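PDB 6PON: adherence and virulence protein A from Streptococcus pneumoniae, which is a fibronectin-binding protein that probably serves in adherence and virulence of the pneumococcus. Local coordinates for residues R16-N21 with Q44-L49; L48-H53 with L118-M123; C233-S238 with F244-G249. All coordinates share one frame; numbering follows the deposited sequence.

Overall arrangement
Interactions 1 and 2 share strand 44-51, the third of a four-stranded antiparallel sheet, and their centres lie 15 Å apart. Interaction 1 sets the end of helix 5-19 against the first part of this strand; interaction 2 joins its second part to strand 113-121 of a five-stranded sheet. The same strand thus ties helix and both sheets into one N-terminal body. Interaction 3 comes much later in the chain, after helix 204-225, in a small three-stranded sheet. Its centre is about 56 Å from each of the other two, on the far side of the chain's centre, where it meets the second subunit. The chain is therefore markedly elongated.

Interaction 1 (R16-N21 with Q44-L49); sequences RSELVN and QSHRLL
The last turn of helix 5-19 packs on a four-stranded antiparallel sheet, with Glu-18 and Leu-19 meeting His-46 and Leu-48 on strand 44-51. The CG of Glu-18 sits beside its own backbone N (chi1 -71°) and the chain then bends at chi2, which brings the carboxylate to the imidazole. There Glu-18 OE2 lies 3.0 Å from the ring carbon His-46 CE1 and 3.6 Å from His-46 ND1, a close contact but neither a salt bridge nor a hydrogen bond. The two side chains cross at about a right angle, with carboxylate and ring planes 76° apart; the nearby negative charge might incline the ring to take a proton. Leu-19 approaches His-46 obliquely, its CD2 3.9 Å from His-46 CB, while its other methyl, CD1, reaches Leu-48 CD2 at 4.2 Å. A water spans the outer end of the contact, donating to Glu-18 OE1 at 3.1 Å and to Gln-44 OE1 at 2.6 Å. Polar groups thus line one end and leucines the other. Strand 44-51 runs between strands 34-41 and 58-61, and Leu-19 extends the apolar patch to both, touching Ile-39 on the first and Leu-61 on the second.

Interaction 2 (L48-H53 with L118-M123); sequences LLLSAH and LIIEIM
Leu-50 and Ile-120 interlock through different first torsions: Leu-50 has CG beside its backbone N (chi1 -57°), whereas Ile-120 sends CG1 opposite its N (chi1 180°) and continues extended to CD1. Their contact belongs to the face-to-face packing of two antiparallel sheets, one of four strands that includes 44-51 and one of five that includes 113-121. The axes of the short segments 48-51 and 118-121 approach to 8.1 Å and cross at 52°, too far for backbone pairing, so side chains from both faces fill the interval. Leu-50 and Ile-120 stand at the nearest point of the two backbones, their CA atoms 7.0 Å apart.

The two side chains pass each other rather than meeting end to end. The far methyl of Ile-120, CD1, comes down beside the base of Leu-50, 3.8 Å from Leu-50 CB. In return, Leu-50 CD2 reaches the base of the isoleucine, lying 3.9 Å from Ile-120 CB and close to its CG2 methyl. The same Leu-50 CD2 touches Leu-118 CD2 at 4.2 Å, so one methyl bridges two residues on successive inward positions of strand 113-121.

Leu-50 also packs on Ile-59 of its own sheet and on Ile-129 of the facing one, and Ile-120 on Val-100, which places the contact inside the apolar layer. Ser-51 points the other way, its OG hydrogen-bonded to Glu-34 OE1. That hydroxyl also accepts a fairly straight bond from His-53 N at 3.3 Å, an ST turn where the strand ends. Ile-120 CD1 also rests against the main chain of Ser-51, 3.7 Å from Ser-51 O.

Interaction 3 (C233-S238 with F244-G249); sequences CLTETS and FANQAG
Glu-236 folds its side chain over the backbone O of Asn-246 and against the CB methyl of Ala-248 at the margin of a small antiparallel sheet. Its CB lies near Asn-246 ND2. The next atom, Glu-236 CG, settles 3.4 Å from Asn-246 O and 3.6 Å from Asn-246 ND2, so it touches both the main chain and the amide of that residue. A bend at chi2 (-70°) curls the carboxylate back: CD comes near Asn-246 O, and OE2 lies 3.5 Å from both Ala-248 CB and Asn-246 O, the latter a contact of two oxygens and not a hydrogen bond. Carboxylate and amide planes are 54° apart, and the carboxylate lies beyond the amide, which meets the CG methylene instead.

The backbone grip is firmer two residue pairs further along. Ala-248 N donates to Leu-234 O over 3.0 Å, nearly straight at 163°, although it comes from above the carbonyl plane. Leu-234 O also accepts from a water that in turn receives Phe-244 N. By contrast, the bond from Glu-236 N to Asn-246 O is weak at 3.3 Å. Thr-235 and Gln-247 form an antiparallel non-hydrogen-bonded pair, their CA atoms 4.3 Å apart. Ala-248 CB presses on Thr-235 O at 3.3 Å, and a second water bonds Thr-235 OG1 and accepts from Thr-237 N and, weakly, from Asn-246 ND2.

Strand 233-235 is the middle of the three, between 239-240 and 247-248. Leu-234 packs on Leu-258 and Tyr-262 of helix 255-263, while Ala-245 N hydrogen-bonds Glu-209 of the second subunit.

Interaction 1 (R16-N21 with Q44-L49)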
# COMPACT_ATOMS: atom_id res chain seq x y z
N ARG B 16 0.28 -29.75 -14.37
CA ARG B 16 -0.58 -29.68 -15.54
C ARG B 16 0.25 -29.72 -16.81
O ARG B 16 0.05 -30.60 -17.67
CB ARG B 16 -1.41 -28.40 -15.47
CG ARG B 16 -2.62 -28.40 -16.36
CD ARG B 16 -3.37 -27.10 -16.20
NE ARG B 16 -4.11 -27.02 -14.95
CZ ARG B 16 -3.88 -26.15 -13.97
NH1 ARG B 16 -2.90 -25.26 -14.07
NH2 ARG B 16 -4.62 -26.17 -12.87
N SER B 17 1.23 -28.82 -16.94
CA SER B 17 1.95 -28.72 -18.19
C SER B 17 2.92 -29.88 -18.39
O SER B 17 3.33 -30.15 -19.52
CB SER B 17 2.68 -27.37 -18.28
OG SER B 17 4.00 -27.44 -17.78
N GLU B 18 3.30 -30.59 -17.33
CA GLU B 18 4.18 -31.73 -17.56
C GLU B 18 3.42 -33.02 -17.82
O GLU B 18 3.96 -33.91 -18.47
CB GLU B 18 5.14 -31.93 -16.39
CG GLU B 18 6.19 -30.86 -16.33
CD GLU B 18 7.53 -31.31 -16.89
OE1 GLU B 18 8.04 -30.63 -17.79
OE2 GLU B 18 8.07 -32.34 -16.44
N LEU B 19 2.17 -33.11 -17.40
CA LEU B 19 1.50 -34.39 -17.32
C LEU B 19 0.25 -34.51 -18.17
O LEU B 19 -0.07 -35.63 -18.60
CB LEU B 19 1.15 -34.70 -15.86
CG LEU B 19 2.37 -34.86 -14.95
CD1 LEU B 19 1.94 -35.25 -13.54
CD2 LEU B 19 3.33 -35.87 -15.54
N VAL B 20 -0.47 -33.41 -18.42
CA VAL B 20 -1.76 -33.53 -19.10
C VAL B 20 -1.53 -34.18 -20.46
O VAL B 20 -0.53 -33.93 -21.14
CB VAL B 20 -2.45 -32.16 -19.20
CG1 VAL B 20 -3.65 -32.18 -20.15
CG2 VAL B 20 -2.95 -31.74 -17.84
N ASN B 21 -2.44 -35.09 -20.82
CA ASN B 21 -2.38 -35.92 -22.02
C ASN B 21 -1.29 -36.97 -21.95
O ASN B 21 -1.01 -37.63 -22.96
CB ASN B 21 -2.22 -35.10 -23.30
CG ASN B 21 -3.45 -34.29 -23.60
OD1 ASN B 21 -4.57 -34.81 -23.60
ND2 ASN B 21 -3.26 -33.00 -23.84
N GLN B 44 8.74 -38.28 -22.46
CA GLN B 44 9.53 -38.48 -21.26
C GLN B 44 8.72 -39.24 -20.23
O GLN B 44 7.49 -39.21 -20.24
CB GLN B 44 9.99 -37.14 -20.66
CG GLN B 44 10.60 -36.17 -21.66
CD GLN B 44 11.25 -34.98 -20.97
OE1 GLN B 44 10.77 -33.85 -21.06
NE2 GLN B 44 12.35 -35.23 -20.27
N SER B 45 9.41 -39.93 -19.34
CA SER B 45 8.75 -40.59 -18.23
C SER B 45 8.83 -39.69 -17.00
O SER B 45 9.76 -38.90 -16.85
CB SER B 45 9.38 -41.96 -17.95
OG SER B 45 8.57 -42.74 -17.08
N HIS B 46 7.80 -39.80 -16.15
CA HIS B 46 7.65 -38.97 -14.96
C HIS B 46 7.13 -39.82 -13.81
O HIS B 46 6.44 -40.82 -14.00
CB HIS B 46 6.68 -37.80 -15.18
CG HIS B 46 7.06 -36.88 -16.30
ND1 HIS B 46 8.03 -35.91 -16.17
CD2 HIS B 46 6.58 -36.78 -17.56
CE1 HIS B 46 8.14 -35.25 -17.32
NE2 HIS B 46 7.27 -35.76 -18.18
N ARG B 47 7.45 -39.37 -12.59
CA ARG B 47 7.09 -40.09 -11.38
C ARG B 47 6.31 -39.14 -10.46
O ARG B 47 6.88 -38.20 -9.90
CB ARG B 47 8.35 -40.63 -10.70
CG ARG B 47 8.12 -41.72 -9.69
CD ARG B 47 9.41 -42.46 -9.34
NE ARG B 47 9.90 -43.27 -10.45
CZ ARG B 47 10.86 -44.19 -10.35
NH1 ARG B 47 11.44 -44.42 -9.18
NH2 ARG B 47 11.23 -44.88 -11.42
N LEU B 48 5.00 -39.40 -10.32
CA LEU B 48 4.08 -38.57 -9.54
C LEU B 48 3.85 -39.18 -8.17
O LEU B 48 3.39 -40.32 -8.07
CB LEU B 48 2.73 -38.42 -10.25
CG LEU B 48 1.71 -37.49 -9.57
CD1 LEU B 48 2.31 -36.08 -9.41
CD2 LEU B 48 0.34 -37.42 -10.30
N LEU B 49 4.14 -38.42 -7.12
CA LEU B 49 3.91 -38.87 -5.76
C LEU B 49 2.68 -38.16 -5.19
O LEU B 49 2.57 -36.94 -5.26
CB LEU B 49 5.13 -38.61 -4.87
CG LEU B 49 4.93 -38.70 -3.35
CD1 LEU B 49 4.50 -40.10 -2.93
CD2 LEU B 49 6.19 -38.27 -2.56
O HOH W 1 9.44 -31.79 -20.31

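Interaction 2 (L48-H53 with L118-M123)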
# COMPACT_ATOMS: atom_id res chain seq x y z
N LEU B 48 5.00 -39.40 -10.32
CA LEU B 48 4.08 -38.57 -9.54
C LEU B 48 3.85 -39.18 -8.17
O LEU B 48 3.39 -40.32 -8.07
CB LEU B 48 2.73 -38.42 -10.25
CG LEU B 48 1.71 -37.49 -9.57
CD1 LEU B 48 2.31 -36.08 -9.41
CD2 LEU B 48 0.34 -37.42 -10.30
N LEU B 49 4.14 -38.42 -7.12
CA LEU B 49 3.91 -38.87 -5.76
C LEU B 49 2.68 -38.16 -5.19
O LEU B 49 2.57 -36.94 -5.26
CB LEU B 49 5.13 -38.61 -4.87
CG LEU B 49 4.93 -38.70 -3.35
CD1 LEU B 49 4.50 -40.10 -2.93
CD2 LEU B 49 6.19 -38.27 -2.56
N LEU B 50 1.77 -38.94 -4.63
CA LEU B 50 0.68 -38.42 -3.81
C LEU B 50 0.79 -39.04 -2.43
O LEU B 50 0.87 -40.26 -2.29
CB LEU B 50 -0.68 -38.72 -4.43
CG LEU B 50 -0.97 -38.25 -5.85
CD1 LEU B 50 -0.35 -39.20 -6.87
CD2 LEU B 50 -2.48 -38.16 -6.03
N SER B 51 0.79 -38.21 -1.41
CA SER B 51 1.03 -38.70 -0.07
C SER B 51 -0.10 -38.23 0.83
O SER B 51 -0.39 -37.03 0.90
CB SER B 51 2.39 -38.22 0.45
OG SER B 51 2.56 -38.57 1.80
N ALA B 52 -0.75 -39.19 1.49
CA ALA B 52 -1.76 -38.90 2.50
C ALA B 52 -1.17 -38.96 3.90
O ALA B 52 -1.92 -38.98 4.88
CB ALA B 52 -2.93 -39.87 2.35
N HIS B 53 0.15 -38.99 4.01
CA HIS B 53 0.80 -39.00 5.30
C HIS B 53 0.33 -37.82 6.15
O HIS B 53 0.30 -36.68 5.67
CB HIS B 53 2.32 -38.94 5.12
CG HIS B 53 3.09 -39.10 6.40
ND1 HIS B 53 3.37 -38.04 7.24
CD2 HIS B 53 3.65 -40.19 6.97
CE1 HIS B 53 4.07 -38.47 8.27
NE2 HIS B 53 4.26 -39.78 8.13
N LEU B 118 -9.10 -38.98 -9.82
CA LEU B 118 -8.19 -39.31 -8.73
C LEU B 118 -8.02 -38.05 -7.90
O LEU B 118 -7.58 -37.02 -8.43
CB LEU B 118 -6.85 -39.82 -9.27
CG LEU B 118 -5.76 -40.19 -8.26
CD1 LEU B 118 -6.16 -41.36 -7.39
CD2 LEU B 118 -4.46 -40.46 -8.99
N ILE B 119 -8.40 -38.11 -6.63
CA ILE B 119 -8.49 -36.95 -5.75
C ILE B 119 -7.54 -37.13 -4.58
O ILE B 119 -7.59 -38.15 -3.88
CB ILE B 119 -9.91 -36.74 -5.21
CG1 ILE B 119 -10.95 -36.66 -6.33
CG2 ILE B 119 -9.95 -35.52 -4.27
CD1 ILE B 119 -12.41 -36.56 -5.81
N ILE B 120 -6.70 -36.11 -4.32
CA ILE B 120 -5.90 -36.08 -3.10
C ILE B 120 -6.36 -34.88 -2.27
O ILE B 120 -6.47 -33.77 -2.78
CB ILE B 120 -4.38 -36.02 -3.37
CG1 ILE B 120 -3.62 -35.98 -2.05
CG2 ILE B 120 -3.97 -34.82 -4.26
CD1 ILE B 120 -2.10 -36.01 -2.20
N GLU B 121 -6.65 -35.14 -0.99
CA GLU B 121 -7.00 -34.12 -0.01
C GLU B 121 -5.87 -34.09 1.00
O GLU B 121 -5.59 -35.10 1.65
CB GLU B 121 -8.32 -34.45 0.69
CG GLU B 121 -9.48 -34.74 -0.25
CD GLU B 121 -10.64 -35.32 0.51
OE1 GLU B 121 -10.47 -35.56 1.74
OE2 GLU B 121 -11.72 -35.54 -0.10
N ILE B 122 -5.23 -32.93 1.13
CA ILE B 122 -4.12 -32.74 2.05
C ILE B 122 -4.68 -31.93 3.21
O ILE B 122 -4.71 -30.70 3.18
CB ILE B 122 -2.94 -32.08 1.37
CG1 ILE B 122 -2.50 -32.97 0.20
CG2 ILE B 122 -1.81 -31.89 2.35
CD1 ILE B 122 -1.65 -32.26 -0.81
N MET B 123 -5.13 -32.64 4.24
CA MET B 123 -5.89 -32.11 5.36
C MET B 123 -5.36 -32.66 6.67
O MET B 123 -6.11 -33.15 7.52
CB MET B 123 -7.38 -32.46 5.25
CG MET B 123 -8.02 -32.09 3.92
SD MET B 123 -8.45 -30.35 3.90
CE MET B 123 -8.85 -30.09 2.17

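Interaction 3 (C233-S238 with F244-G249)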
# COMPACT_ATOMS: atom_id res chain seq x y z
N CYS B 233 -2.73 20.51 -9.29
CA CYS B 233 -4.01 20.24 -9.93
C CYS B 233 -5.14 20.88 -9.13
O CYS B 233 -5.04 21.06 -7.92
CB CYS B 233 -4.33 18.73 -10.03
SG CYS B 233 -3.01 17.71 -10.67
N LEU B 234 -6.22 21.21 -9.84
CA LEU B 234 -7.47 21.53 -9.18
C LEU B 234 -8.18 20.25 -8.71
O LEU B 234 -7.86 19.14 -9.14
CB LEU B 234 -8.39 22.30 -10.12
CG LEU B 234 -7.88 23.69 -10.50
CD1 LEU B 234 -8.43 24.06 -11.84
CD2 LEU B 234 -8.28 24.76 -9.47
N THR B 235 -9.13 20.42 -7.81
CA THR B 235 -10.09 19.38 -7.49
C THR B 235 -11.49 19.93 -7.73
O THR B 235 -11.66 21.07 -8.20
CB THR B 235 -9.94 18.87 -6.04
OG1 THR B 235 -10.37 19.88 -5.13
CG2 THR B 235 -8.49 18.53 -5.72
N GLU B 236 -12.51 19.14 -7.37
CA GLU B 236 -13.89 19.55 -7.56
C GLU B 236 -14.19 20.86 -6.86
O GLU B 236 -14.82 21.76 -7.43
CB GLU B 236 -14.85 18.46 -7.07
CG GLU B 236 -14.56 17.05 -7.53
CD GLU B 236 -14.81 16.83 -9.02
OE1 GLU B 236 -15.80 16.15 -9.38
OE2 GLU B 236 -14.03 17.32 -9.85
N THR B 237 -13.74 21.00 -5.61
CA THR B 237 -14.03 22.18 -4.80
C THR B 237 -12.77 22.91 -4.33
O THR B 237 -12.87 23.89 -3.56
CB THR B 237 -14.85 21.76 -3.58
OG1 THR B 237 -14.04 20.92 -2.74
CG2 THR B 237 -16.10 20.96 -4.00
N SER B 238 -11.59 22.47 -4.74
CA SER B 238 -10.38 22.99 -4.13
C SER B 238 -9.16 22.75 -5.02
O SER B 238 -9.21 22.96 -6.24
CB SER B 238 -10.17 22.35 -2.76
OG SER B 238 -9.20 23.05 -2.01
N PHE B 244 -5.12 14.42 -6.60
CA PHE B 244 -5.99 13.70 -5.68
C PHE B 244 -7.02 12.90 -6.48
O PHE B 244 -7.18 13.07 -7.69
CB PHE B 244 -6.69 14.67 -4.72
CG PHE B 244 -5.79 15.23 -3.65
CD1 PHE B 244 -4.44 14.94 -3.61
CD2 PHE B 244 -6.33 16.06 -2.66
CE1 PHE B 244 -3.62 15.49 -2.63
CE2 PHE B 244 -5.54 16.61 -1.66
CZ PHE B 244 -4.17 16.33 -1.63
N ALA B 245 -7.75 12.02 -5.78
CA ALA B 245 -8.69 11.14 -6.48
C ALA B 245 -9.82 11.91 -7.17
O ALA B 245 -10.34 11.44 -8.19
CB ALA B 245 -9.26 10.12 -5.51
N ASN B 246 -10.23 13.06 -6.64
CA ASN B 246 -11.31 13.82 -7.28
C ASN B 246 -10.76 15.03 -8.04
O ASN B 246 -11.28 16.15 -7.97
CB ASN B 246 -12.37 14.23 -6.25
CG ASN B 246 -11.86 15.24 -5.22
OD1 ASN B 246 -10.64 15.39 -5.01
ND2 ASN B 246 -12.79 15.94 -4.56
N GLN B 247 -9.71 14.78 -8.82
CA GLN B 247 -9.07 15.80 -9.63
C GLN B 247 -10.05 16.42 -10.63
O GLN B 247 -10.97 15.76 -11.13
CB GLN B 247 -7.87 15.19 -10.37
CG GLN B 247 -7.28 16.04 -11.49
CD GLN B 247 -6.09 15.37 -12.15
OE1 GLN B 247 -5.45 15.94 -13.04
NE2 GLN B 247 -5.78 14.16 -11.69
N ALA B 248 -9.83 17.71 -10.93
CA ALA B 248 -10.67 18.46 -11.85
C ALA B 248 -9.79 19.14 -12.89
O ALA B 248 -8.90 19.93 -12.53
CB ALA B 248 -11.54 19.48 -11.11
N GLY B 249 -10.04 18.85 -14.16
CA GLY B 249 -9.25 19.43 -15.22
C GLY B 249 -7.87 18.80 -15.30
O GLY B 249 -7.63 17.68 -14.85
O HOH W 2 -6.37 16.88 -7.77
O HOH W 3 -13.03 19.06 -3.94